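Local coordinates for protein uronate dehydrogenase (Agrobacterium tumefaciens, PDB 3RFX) that probably oxidises uronic acids such as galacturonate and glucuronate to aldarolactones, with NAD as hydride acceptor, at residues E157-R162 with L198-W204; L188-R194 with F221-K225; E169-Y173 with F233-I237; L176-S181 with G205-A211. The protein carries 1 engineered substitution. All coordinates share one frame; numbering follows the deposited sequence.

Contact 1 (E157-R162 with L198-W204); sequences ETALVR and LGCPVVW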
# COMPACT_ATOMS: atom_id res chain seq x y z
N GLU A 157 3.73 -20.18 -20.71
CA GLU A 157 3.21 -18.81 -20.63
C GLU A 157 1.74 -18.73 -21.05
O GLU A 157 1.32 -19.33 -22.04
CB GLU A 157 4.05 -17.86 -21.49
CG GLU A 157 5.51 -17.77 -21.04
CD GLU A 157 6.31 -16.76 -21.85
OE1 GLU A 157 6.58 -17.03 -23.03
OE2 GLU A 157 6.63 -15.68 -21.31
N THR A 158 0.97 -17.95 -20.29
CA THR A 158 -0.48 -17.83 -20.50
C THR A 158 -0.90 -16.40 -20.18
O THR A 158 -0.48 -15.84 -19.17
CB THR A 158 -1.26 -18.76 -19.53
OG1 THR A 158 -0.87 -20.13 -19.71
CG2 THR A 158 -2.79 -18.62 -19.72
N ALA A 159 -1.72 -15.81 -21.04
CA ALA A 159 -2.41 -14.56 -20.68
C ALA A 159 -3.75 -14.94 -20.07
O ALA A 159 -4.57 -15.58 -20.73
CB ALA A 159 -2.62 -13.69 -21.92
N LEU A 160 -3.98 -14.55 -18.82
CA LEU A 160 -5.24 -14.86 -18.14
C LEU A 160 -6.23 -13.72 -18.36
O LEU A 160 -6.25 -12.75 -17.61
CB LEU A 160 -5.00 -15.07 -16.64
CG LEU A 160 -3.94 -16.12 -16.28
CD1 LEU A 160 -3.66 -16.09 -14.79
CD2 LEU A 160 -4.39 -17.51 -16.74
N VAL A 161 -7.03 -13.84 -19.41
CA VAL A 161 -7.87 -12.73 -19.82
C VAL A 161 -9.24 -12.82 -19.16
O VAL A 161 -10.05 -13.68 -19.51
CB VAL A 161 -8.01 -12.65 -21.35
CG1 VAL A 161 -8.70 -11.35 -21.75
CG2 VAL A 161 -6.64 -12.75 -22.00
N ARG A 162 -9.48 -11.95 -18.19
CA ARG A 162 -10.77 -11.89 -17.50
C ARG A 162 -11.75 -11.11 -18.35
O ARG A 162 -11.88 -9.89 -18.23
CB ARG A 162 -10.59 -11.26 -16.12
CG ARG A 162 -9.78 -12.16 -15.19
CD ARG A 162 -9.59 -11.54 -13.81
NE ARG A 162 -8.89 -12.46 -12.92
CZ ARG A 162 -8.42 -12.13 -11.72
NH1 ARG A 162 -8.58 -10.89 -11.26
NH2 ARG A 162 -7.80 -13.04 -10.98
N LEU A 198 6.19 -12.94 -21.84
CA LEU A 198 4.82 -12.69 -21.39
C LEU A 198 4.65 -12.95 -19.91
O LEU A 198 4.12 -12.11 -19.18
CB LEU A 198 3.82 -13.56 -22.17
CG LEU A 198 2.37 -13.36 -21.70
CD1 LEU A 198 1.88 -12.02 -22.19
CD2 LEU A 198 1.45 -14.47 -22.19
N GLY A 199 5.08 -14.13 -19.46
CA GLY A 199 4.84 -14.57 -18.10
C GLY A 199 3.47 -15.20 -17.98
O GLY A 199 3.02 -15.88 -18.91
N CYS A 200 2.80 -14.99 -16.85
CA CYS A 200 1.44 -15.49 -16.66
C CYS A 200 0.55 -14.38 -16.09
O CYS A 200 -0.01 -14.52 -15.01
CB CYS A 200 1.44 -16.69 -15.70
SG CYS A 200 -0.11 -17.66 -15.64
N PRO A 201 0.42 -13.27 -16.83
CA PRO A 201 -0.27 -12.10 -16.27
C PRO A 201 -1.81 -12.21 -16.28
O PRO A 201 -2.38 -12.80 -17.19
CB PRO A 201 0.16 -10.98 -17.21
CG PRO A 201 0.31 -11.68 -18.54
CD PRO A 201 0.94 -13.01 -18.18
N VAL A 202 -2.44 -11.63 -15.27
CA VAL A 202 -3.87 -11.34 -15.30
C VAL A 202 -4.10 -10.13 -16.19
O VAL A 202 -3.43 -9.10 -16.04
CB VAL A 202 -4.42 -11.03 -13.89
CG1 VAL A 202 -5.86 -10.51 -13.97
CG2 VAL A 202 -4.33 -12.27 -12.99
N VAL A 203 -5.02 -10.25 -17.14
CA VAL A 203 -5.37 -9.16 -18.03
C VAL A 203 -6.86 -8.89 -17.88
O VAL A 203 -7.66 -9.81 -18.00
CB VAL A 203 -5.11 -9.55 -19.50
CG1 VAL A 203 -5.48 -8.40 -20.43
CG2 VAL A 203 -3.64 -9.99 -19.70
N TRP A 204 -7.23 -7.64 -17.62
CA TRP A 204 -8.65 -7.31 -17.54
C TRP A 204 -9.17 -7.14 -18.96
O TRP A 204 -8.70 -6.28 -19.70
CB TRP A 204 -8.87 -6.04 -16.74
CG TRP A 204 -8.50 -6.18 -15.29
CD1 TRP A 204 -7.40 -5.67 -14.67
CD2 TRP A 204 -9.24 -6.88 -14.28
NE1 TRP A 204 -7.40 -6.01 -13.33
CE2 TRP A 204 -8.53 -6.74 -13.07
CE3 TRP A 204 -10.45 -7.60 -14.28
CZ2 TRP A 204 -8.97 -7.30 -11.87
CZ3 TRP A 204 -10.89 -8.16 -13.09
CH2 TRP A 204 -10.15 -8.00 -11.90
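Parallel backbone bonding joins L160, V161 and R162 of strand 158-162 to V202, V203 and W204 of strand 202-204. L160 is gripped from both its polar atoms: its N gives to P201 O at 2.9 Å, and its O takes V203 N at 2.8 Å. R162 N then reaches V203 O, and T158 N extends the pairing to G199 O before the second strand begins. CA-H...O contacts run among these bonds, the shortest from C200 CA to T158 O at 3.2 Å.

Just before strand 158-162, the E157 carboxylate grips the turn at L198-G199. Its OE2 takes two backbone N-H groups from the same face of its plane, L198 N at 2.8 Å and G199 N at 2.9 Å, while OE1 pairs with R105.

Among the side chains, R162 lies alongside W204 and points the same way. Its extended chain brings CD off-centre over the six-membered ring in a CH-pi contact, 4.2 Å from the centroid, and NH1 to 3.4 Å from W204 CH2; guanidinium and indole planes stand 72° apart. V202 CG1 lies over one guanidinium face, toward its rim, and E144 holds NH2 in a salt bridge. Away from R162, L198 CD2 and V203 CG2 meet A159 CB on the side facing helix 182-194.

The backbone bonds add strand 202-205 as the outermost strand, within this chain, of the parallel Rossmann sheet; two amides on OE2 and R105 on OE1 probably favour the charged carboxylate of E157.

Contact 2 (L188-R194 with F221-K225); sequences LIEAVFR and FLGWK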
# COMPACT_ATOMS: atom_id res chain seq x y z
N LEU A 188 -5.52 -7.39 -28.48
CA LEU A 188 -4.89 -7.96 -27.29
C LEU A 188 -4.22 -9.28 -27.63
O LEU A 188 -3.08 -9.56 -27.23
CB LEU A 188 -5.91 -8.17 -26.16
CG LEU A 188 -5.37 -8.97 -24.96
CD1 LEU A 188 -4.22 -8.22 -24.29
CD2 LEU A 188 -6.48 -9.30 -23.96
N ILE A 189 -4.93 -10.12 -28.38
CA ILE A 189 -4.39 -11.41 -28.80
C ILE A 189 -3.11 -11.23 -29.62
O ILE A 189 -2.13 -11.95 -29.42
CB ILE A 189 -5.44 -12.26 -29.55
CG1 ILE A 189 -6.51 -12.75 -28.57
CG2 ILE A 189 -4.78 -13.45 -30.26
CD1 ILE A 189 -7.75 -13.31 -29.24
N GLU A 190 -3.11 -10.25 -30.53
CA GLU A 190 -1.91 -9.96 -31.32
C GLU A 190 -0.74 -9.52 -30.43
O GLU A 190 0.41 -9.94 -30.63
CB GLU A 190 -2.22 -8.92 -32.40
CG GLU A 190 -3.26 -9.44 -33.40
CD GLU A 190 -3.82 -8.36 -34.32
OE1 GLU A 190 -3.72 -7.16 -33.98
OE2 GLU A 190 -4.38 -8.73 -35.37
N ALA A 191 -1.03 -8.69 -29.44
CA ALA A 191 -0.02 -8.21 -28.51
C ALA A 191 0.53 -9.35 -27.65
O ALA A 191 1.73 -9.39 -27.37
CB ALA A 191 -0.59 -7.10 -27.62
N VAL A 192 -0.33 -10.28 -27.26
CA VAL A 192 0.11 -11.39 -26.42
C VAL A 192 1.08 -12.31 -27.18
O VAL A 192 2.10 -12.73 -26.64
CB VAL A 192 -1.09 -12.21 -25.89
CG1 VAL A 192 -0.61 -13.57 -25.33
CG2 VAL A 192 -1.85 -11.42 -24.83
N PHE A 193 0.76 -12.60 -28.44
CA PHE A 193 1.64 -13.47 -29.23
C PHE A 193 2.93 -12.80 -29.72
O PHE A 193 3.92 -13.49 -29.96
CB PHE A 193 0.88 -14.13 -30.40
CG PHE A 193 -0.06 -15.21 -29.95
CD1 PHE A 193 0.41 -16.33 -29.28
CD2 PHE A 193 -1.42 -15.10 -30.19
CE1 PHE A 193 -0.46 -17.32 -28.86
CE2 PHE A 193 -2.30 -16.09 -29.77
CZ PHE A 193 -1.81 -17.20 -29.10
N ARG A 194 2.93 -11.48 -29.85
CA ARG A 194 4.12 -10.77 -30.34
C ARG A 194 5.18 -10.55 -29.25
O ARG A 194 6.35 -10.33 -29.55
CB ARG A 194 3.74 -9.41 -30.94
CG ARG A 194 3.64 -8.30 -29.91
CD ARG A 194 3.04 -7.01 -30.45
NE ARG A 194 2.82 -6.05 -29.37
CZ ARG A 194 2.05 -4.96 -29.47
NH1 ARG A 194 1.43 -4.68 -30.61
NH2 ARG A 194 1.91 -4.16 -28.42
N PHE A 221 4.08 -3.17 -19.83
CA PHE A 221 5.19 -3.73 -20.63
C PHE A 221 4.72 -4.35 -21.96
O PHE A 221 5.48 -4.44 -22.92
CB PHE A 221 5.95 -4.79 -19.80
CG PHE A 221 5.24 -6.11 -19.70
CD1 PHE A 221 5.48 -7.12 -20.61
CD2 PHE A 221 4.32 -6.34 -18.68
CE1 PHE A 221 4.83 -8.34 -20.52
CE2 PHE A 221 3.66 -7.55 -18.59
CZ PHE A 221 3.91 -8.56 -19.51
N LEU A 222 3.45 -4.78 -22.02
CA LEU A 222 2.94 -5.48 -23.20
C LEU A 222 2.67 -4.52 -24.36
O LEU A 222 2.64 -4.93 -25.53
CB LEU A 222 1.67 -6.26 -22.83
CG LEU A 222 1.15 -7.27 -23.85
CD1 LEU A 222 2.15 -8.43 -23.99
CD2 LEU A 222 -0.24 -7.79 -23.46
N GLY A 223 2.46 -3.25 -24.05
CA GLY A 223 2.26 -2.23 -25.06
C GLY A 223 0.88 -2.28 -25.71
O GLY A 223 0.69 -1.74 -26.79
N TRP A 224 -0.07 -2.92 -25.05
CA TRP A 224 -1.44 -3.00 -25.56
C TRP A 224 -2.33 -1.95 -24.90
O TRP A 224 -2.50 -1.95 -23.68
CB TRP A 224 -2.04 -4.39 -25.34
CG TRP A 224 -3.52 -4.47 -25.66
CD1 TRP A 224 -4.10 -4.43 -26.90
CD2 TRP A 224 -4.59 -4.56 -24.71
NE1 TRP A 224 -5.47 -4.50 -26.78
CE2 TRP A 224 -5.80 -4.59 -25.45
CE3 TRP A 224 -4.65 -4.62 -23.31
CZ2 TRP A 224 -7.05 -4.68 -24.83
CZ3 TRP A 224 -5.90 -4.72 -22.70
CH2 TRP A 224 -7.08 -4.75 -23.47
N LYS A 225 -2.88 -1.06 -25.72
CA LYS A 225 -3.85 -0.06 -25.27
C LYS A 225 -5.14 -0.22 -26.08
O LYS A 225 -5.15 0.01 -27.28
CB LYS A 225 -3.31 1.36 -25.49
CG LYS A 225 -2.03 1.69 -24.73
CD LYS A 225 -2.30 2.01 -23.27
CE LYS A 225 -1.01 2.41 -22.56
NZ LYS A 225 -1.23 3.12 -21.27
O HOH W 1 3.66 -6.95 -27.00
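L188, A191 and V192 of helix 182-194 pack against L222 and W224, in the loop that follows the last strand of the Rossmann sheet. L188 crosses the indole of W224 over one face: CB stands 3.9 Å from the centroid of the five-membered ring, a CH-pi contact, and CD1 lies farther along the same face, 3.7 Å from W224 CD2. A191 CB touches both loop side chains, 3.8 Å from W224 CB and 4.2 Å from L222 CG. The CD2 branch of L222 meets L188 CD1 and V192 CG2, while its CD1 branch rests on the carbonyl oxygen of A191.

At the helix end the extended R194 chain passes beside A191. With chi1 at 86°, CG sits between the backbone N and the carbonyl carbon, which carries the guanidinium over A191 CB; this methyl covers one face at its centre. NH2 donates in plane to a lone pair of L222 O and more weakly to G223 O.

Farther out, S187 OG hydrogen-bonds W224 NE1, which helps to set the rotation of the indole. Behind the helix, L188 rests on V161 and V192 on A159, and E231 of the second subunit forms a long, weak ion pair with R194. One water completes the R194 grip: it accepts from R194 NE at 2.7 Å and donates to A191 O and to L222 O, the latter at 2.7 Å.

Contact 3 (E169-Y173 with F233-I237); sequences EPNNY and FRRHI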
# COMPACT_ATOMS: atom_id res chain seq x y z
N GLU A 169 -21.75 -4.68 -29.51
CA GLU A 169 -21.89 -3.37 -28.90
C GLU A 169 -22.45 -3.51 -27.48
O GLU A 169 -23.06 -4.52 -27.14
CB GLU A 169 -22.81 -2.47 -29.75
CG GLU A 169 -24.24 -2.97 -29.80
CD GLU A 169 -25.15 -2.11 -30.68
OE1 GLU A 169 -24.71 -1.04 -31.16
OE2 GLU A 169 -26.31 -2.51 -30.89
N PRO A 170 -22.23 -2.49 -26.63
CA PRO A 170 -22.82 -2.54 -25.28
C PRO A 170 -24.34 -2.54 -25.41
O PRO A 170 -24.86 -1.80 -26.24
CB PRO A 170 -22.37 -1.21 -24.66
CG PRO A 170 -21.23 -0.72 -25.51
CD PRO A 170 -21.49 -1.24 -26.89
N ASN A 171 -25.04 -3.34 -24.62
CA ASN A 171 -26.51 -3.31 -24.70
C ASN A 171 -27.25 -3.20 -23.37
O ASN A 171 -28.46 -3.37 -23.32
CB ASN A 171 -27.05 -4.50 -25.48
CG ASN A 171 -26.58 -5.81 -24.94
OD1 ASN A 171 -26.81 -6.13 -23.77
ND2 ASN A 171 -25.91 -6.60 -25.78
N ASN A 172 -26.52 -2.93 -22.30
CA ASN A 172 -27.15 -2.58 -21.04
C ASN A 172 -26.20 -1.74 -20.20
O ASN A 172 -25.05 -1.52 -20.59
CB ASN A 172 -27.64 -3.83 -20.30
CG ASN A 172 -26.51 -4.73 -19.83
OD1 ASN A 172 -25.48 -4.27 -19.34
ND2 ASN A 172 -26.71 -6.04 -19.95
N TYR A 173 -26.68 -1.26 -19.06
CA TYR A 173 -25.92 -0.29 -18.27
C TYR A 173 -24.57 -0.85 -17.81
O TYR A 173 -23.56 -0.14 -17.81
CB TYR A 173 -26.72 0.19 -17.05
CG TYR A 173 -26.15 1.47 -16.47
CD1 TYR A 173 -26.61 2.71 -16.90
CD2 TYR A 173 -25.13 1.44 -15.53
CE1 TYR A 173 -26.08 3.89 -16.39
CE2 TYR A 173 -24.58 2.62 -15.02
CZ TYR A 173 -25.06 3.84 -15.46
OH TYR A 173 -24.52 5.01 -14.96
N PHE A 233 -21.83 4.78 -26.27
CA PHE A 233 -23.13 4.12 -26.40
C PHE A 233 -24.10 4.45 -25.27
O PHE A 233 -25.19 3.88 -25.21
CB PHE A 233 -22.96 2.60 -26.48
CG PHE A 233 -22.25 2.13 -27.73
CD1 PHE A 233 -22.98 1.74 -28.85
CD2 PHE A 233 -20.86 2.10 -27.78
CE1 PHE A 233 -22.33 1.30 -30.00
CE2 PHE A 233 -20.21 1.66 -28.93
CZ PHE A 233 -20.94 1.27 -30.04
N ARG A 234 -23.72 5.35 -24.37
CA ARG A 234 -24.58 5.64 -23.22
C ARG A 234 -25.99 6.09 -23.63
O ARG A 234 -26.98 5.61 -23.07
CB ARG A 234 -23.95 6.69 -22.29
CG ARG A 234 -24.80 6.97 -21.05
CD ARG A 234 -24.09 7.87 -20.04
NE ARG A 234 -22.87 7.26 -19.50
CZ ARG A 234 -22.84 6.50 -18.40
NH1 ARG A 234 -23.96 6.25 -17.72
NH2 ARG A 234 -21.68 6.00 -17.99
N ARG A 235 -26.09 7.01 -24.57
CA ARG A 235 -27.42 7.44 -25.02
C ARG A 235 -28.18 6.29 -25.67
O ARG A 235 -29.38 6.11 -25.43
CB ARG A 235 -27.35 8.65 -25.95
CG ARG A 235 -28.57 9.56 -25.77
CD ARG A 235 -29.15 10.05 -27.07
NE ARG A 235 -30.54 10.48 -26.88
CZ ARG A 235 -31.30 11.00 -27.84
NH1 ARG A 235 -30.80 11.15 -29.07
NH2 ARG A 235 -32.55 11.35 -27.59
N HIS A 236 -27.48 5.52 -26.50
CA HIS A 236 -28.06 4.34 -27.14
C HIS A 236 -28.70 3.42 -26.10
O HIS A 236 -29.81 2.92 -26.29
CB HIS A 236 -26.98 3.60 -27.95
CG HIS A 236 -27.29 2.16 -28.23
ND1 HIS A 236 -28.20 1.77 -29.19
CD2 HIS A 236 -26.78 1.02 -27.70
CE1 HIS A 236 -28.25 0.45 -29.23
NE2 HIS A 236 -27.40 -0.03 -28.34
N ILE A 237 -28.01 3.22 -24.98
CA ILE A 237 -28.54 2.37 -23.93
C ILE A 237 -29.77 2.98 -23.25
O ILE A 237 -30.77 2.29 -23.02
CB ILE A 237 -27.44 1.98 -22.91
CG1 ILE A 237 -26.51 0.94 -23.54
CG2 ILE A 237 -28.06 1.41 -21.64
CD1 ILE A 237 -25.19 0.83 -22.87
O HOH W 2 -27.60 -3.18 -28.16
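The irregular segment 169-173, in the loop between strand 158-163 and helix 175-178, packs against the first turn of helix 234-238, with CA atoms 6.8 Å apart at P170 and F233 and 5.9 Å apart at N172 and I237. P170 lays its ring on one face of F233: CD lies over the centre, 3.6 Å from the centroid and 14° off the normal, with CG close behind it near F233 CD2. W179 meets the same phenyl ring edge-to-face. E169 crosses F233 at about a right angle, OE1 coming to 3.5 Å from CE1 with carboxylate and ring planes 80° apart.

I237 fills the bend of the segment. Its CD1 reaches P170 CB and the backbone oxygen of N172, while CG2 lies by the peptide between N172 and Y173. N172 turns away from the helix and caps M175 N through OD1, ahead of helix 175-178.

The polar links sit at the two ends. R234 is extended as far as CD and then bends (chi3 -63°), bringing NH1 to Y173 OH at 3.1 Å; the phenol oxygen lies in the guanidinium plane. E231 holds NE of the same arginine in a salt bridge. At the other end, water 2 lies at the edge of the H236 ring, 3.2 Å from NE2, and donates to E169 OE2 at 3.1 Å.

An apolar centre of proline, phenylalanine and isoleucine is therefore flanked by polar links, and the nearby carboxylate of E169 would probably stabilise a protonated H236 if one formed.

Contact 4 (L176-S181 with G205-A211); sequences LSTWFS and GASANDA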
# COMPACT_ATOMS: atom_id res chain seq x y z
N LEU A 176 -21.57 -0.60 -20.13
CA LEU A 176 -20.87 0.67 -20.24
C LEU A 176 -19.53 0.58 -19.51
O LEU A 176 -18.63 1.38 -19.74
CB LEU A 176 -21.70 1.82 -19.66
CG LEU A 176 -22.98 2.09 -20.44
CD1 LEU A 176 -23.82 3.17 -19.74
CD2 LEU A 176 -22.63 2.52 -21.88
N SER A 177 -19.42 -0.39 -18.60
CA SER A 177 -18.18 -0.63 -17.88
C SER A 177 -17.45 -1.86 -18.39
O SER A 177 -16.22 -1.86 -18.45
CB SER A 177 -18.43 -0.76 -16.36
OG SER A 177 -19.07 0.40 -15.84
N THR A 178 -18.20 -2.92 -18.73
CA THR A 178 -17.59 -4.22 -19.01
C THR A 178 -17.32 -4.54 -20.48
O THR A 178 -16.66 -5.54 -20.78
CB THR A 178 -18.43 -5.39 -18.44
OG1 THR A 178 -19.71 -5.40 -19.09
CG2 THR A 178 -18.63 -5.26 -16.93
N TRP A 179 -17.82 -3.70 -21.39
CA TRP A 179 -17.70 -3.98 -22.82
C TRP A 179 -16.26 -4.21 -23.23
O TRP A 179 -15.37 -3.44 -22.87
CB TRP A 179 -18.27 -2.84 -23.65
CG TRP A 179 -18.36 -3.13 -25.13
CD1 TRP A 179 -18.87 -4.26 -25.71
CD2 TRP A 179 -17.96 -2.27 -26.20
NE1 TRP A 179 -18.80 -4.16 -27.08
CE2 TRP A 179 -18.24 -2.95 -27.41
CE3 TRP A 179 -17.38 -0.99 -26.26
CZ2 TRP A 179 -17.98 -2.38 -28.65
CZ3 TRP A 179 -17.12 -0.44 -27.49
CH2 TRP A 179 -17.41 -1.14 -28.68
N PHE A 180 -16.05 -5.27 -24.00
CA PHE A 180 -14.75 -5.59 -24.59
C PHE A 180 -15.01 -5.78 -26.07
O PHE A 180 -15.59 -6.79 -26.47
CB PHE A 180 -14.25 -6.91 -23.99
CG PHE A 180 -12.78 -7.20 -24.23
CD1 PHE A 180 -11.90 -6.19 -24.62
CD2 PHE A 180 -12.29 -8.47 -24.03
CE1 PHE A 180 -10.54 -6.47 -24.82
CE2 PHE A 180 -10.93 -8.76 -24.22
CZ PHE A 180 -10.07 -7.76 -24.61
N SER A 181 -14.63 -4.80 -26.89
CA SER A 181 -14.96 -4.86 -28.31
C SER A 181 -14.21 -5.99 -29.02
O SER A 181 -13.16 -6.43 -28.57
CB SER A 181 -14.64 -3.53 -29.00
OG SER A 181 -13.23 -3.35 -29.11
N GLY A 205 -10.14 -7.97 -19.34
CA GLY A 205 -10.64 -7.95 -20.70
C GLY A 205 -11.76 -6.94 -20.88
O GLY A 205 -12.93 -7.30 -20.82
N ALA A 206 -11.39 -5.68 -21.10
CA ALA A 206 -12.35 -4.61 -21.36
C ALA A 206 -11.75 -3.59 -22.31
O ALA A 206 -10.53 -3.40 -22.34
CB ALA A 206 -12.73 -3.93 -20.05
N SER A 207 -12.59 -2.90 -23.07
CA SER A 207 -12.13 -1.80 -23.89
C SER A 207 -11.78 -0.58 -23.02
O SER A 207 -11.78 -0.68 -21.80
CB SER A 207 -13.15 -1.47 -24.98
OG SER A 207 -13.20 -2.53 -25.93
N ALA A 208 -11.44 0.55 -23.64
CA ALA A 208 -11.03 1.73 -22.88
C ALA A 208 -12.26 2.53 -22.47
O ALA A 208 -12.46 3.66 -22.92
CB ALA A 208 -10.07 2.60 -23.70
N ASN A 209 -13.08 1.93 -21.63
CA ASN A 209 -14.36 2.53 -21.25
C ASN A 209 -14.21 3.60 -20.17
O ASN A 209 -13.56 3.37 -19.15
CB ASN A 209 -15.30 1.42 -20.75
CG ASN A 209 -15.42 0.27 -21.74
OD1 ASN A 209 -15.38 0.48 -22.96
ND2 ASN A 209 -15.53 -0.95 -21.23
N ASP A 210 -14.81 4.77 -20.39
CA ASP A 210 -14.78 5.82 -19.37
C ASP A 210 -15.24 5.27 -18.03
O ASP A 210 -14.71 5.65 -16.99
CB ASP A 210 -15.68 7.00 -19.76
CG ASP A 210 -15.10 7.87 -20.86
OD1 ASP A 210 -13.98 7.57 -21.34
OD2 ASP A 210 -15.76 8.85 -21.24
N ALA A 211 -16.24 4.38 -18.04
CA ALA A 211 -16.76 3.82 -16.79
C ALA A 211 -16.15 2.48 -16.37
O ALA A 211 -16.73 1.77 -15.55
CB ALA A 211 -18.30 3.71 -16.85
O HOH W 3 -18.02 4.04 -20.32
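F180 presents one face to the backbone of G205 and A206: G205 C lies 3.5 Å and A206 N 3.6 Å above its plane, both toward the rim, and G205 CA makes a CH-pi contact 3.8 Å from the centroid. F185 stacks on this phenyl ring as well. The indole of W179 has S181 CB over one face and N209 OD1 at its edge; the N209 amide is turned just 19° from the ring plane, although the two side chains cross at about a right angle.

That amide bridges two carbonyls. N209 ND2 gives to W179 O in plane and on a lone pair, and to S177 O from well above the carbonyl plane, each at 3.0 Å; A230 N binds its OD1, which helps fix the rotation of the group. W179 O also takes S207 N at 2.8 Å and so accepts two donors.

Serine hydroxyls add further bonds. S181 N points almost straight at S207 OG (2.8 Å, 177°), a hydroxyl that also bonds to D184. S177 OG donates to A211 O at 2.7 Å, and water 3 links L176 O to A211 N.

S181 is the N-cap of helix 182-194, its OG bonded to D184 N and to D228. Two connections from neighbouring C-terminal strand ends thus pack together on the side where Rossmann-fold loops commonly line the active site; F180, about 10 Å from the bound NAD, does not touch it.

From the N terminus, strand 158-163 enters first, and contact 1 closes the loop back to it when the chain returns as strand 202-205. Segment 169-173 follows and pairs with helix 234-238, closing the longest loop of the four, so contact 3 encloses both contact 4, from helix 175-178 to the loop 205-211, and contact 2, from helix 182-194 to the loop 221-225. Contacts 1, 2 and 4 cross one another along the chain, and contact 1 also crosses contact 3. L188 packs on V203, and W224 on F180, joining sheet edge, helix and loops; L176 and W179 carry contact 4 outward to I237 and P170 of contact 3.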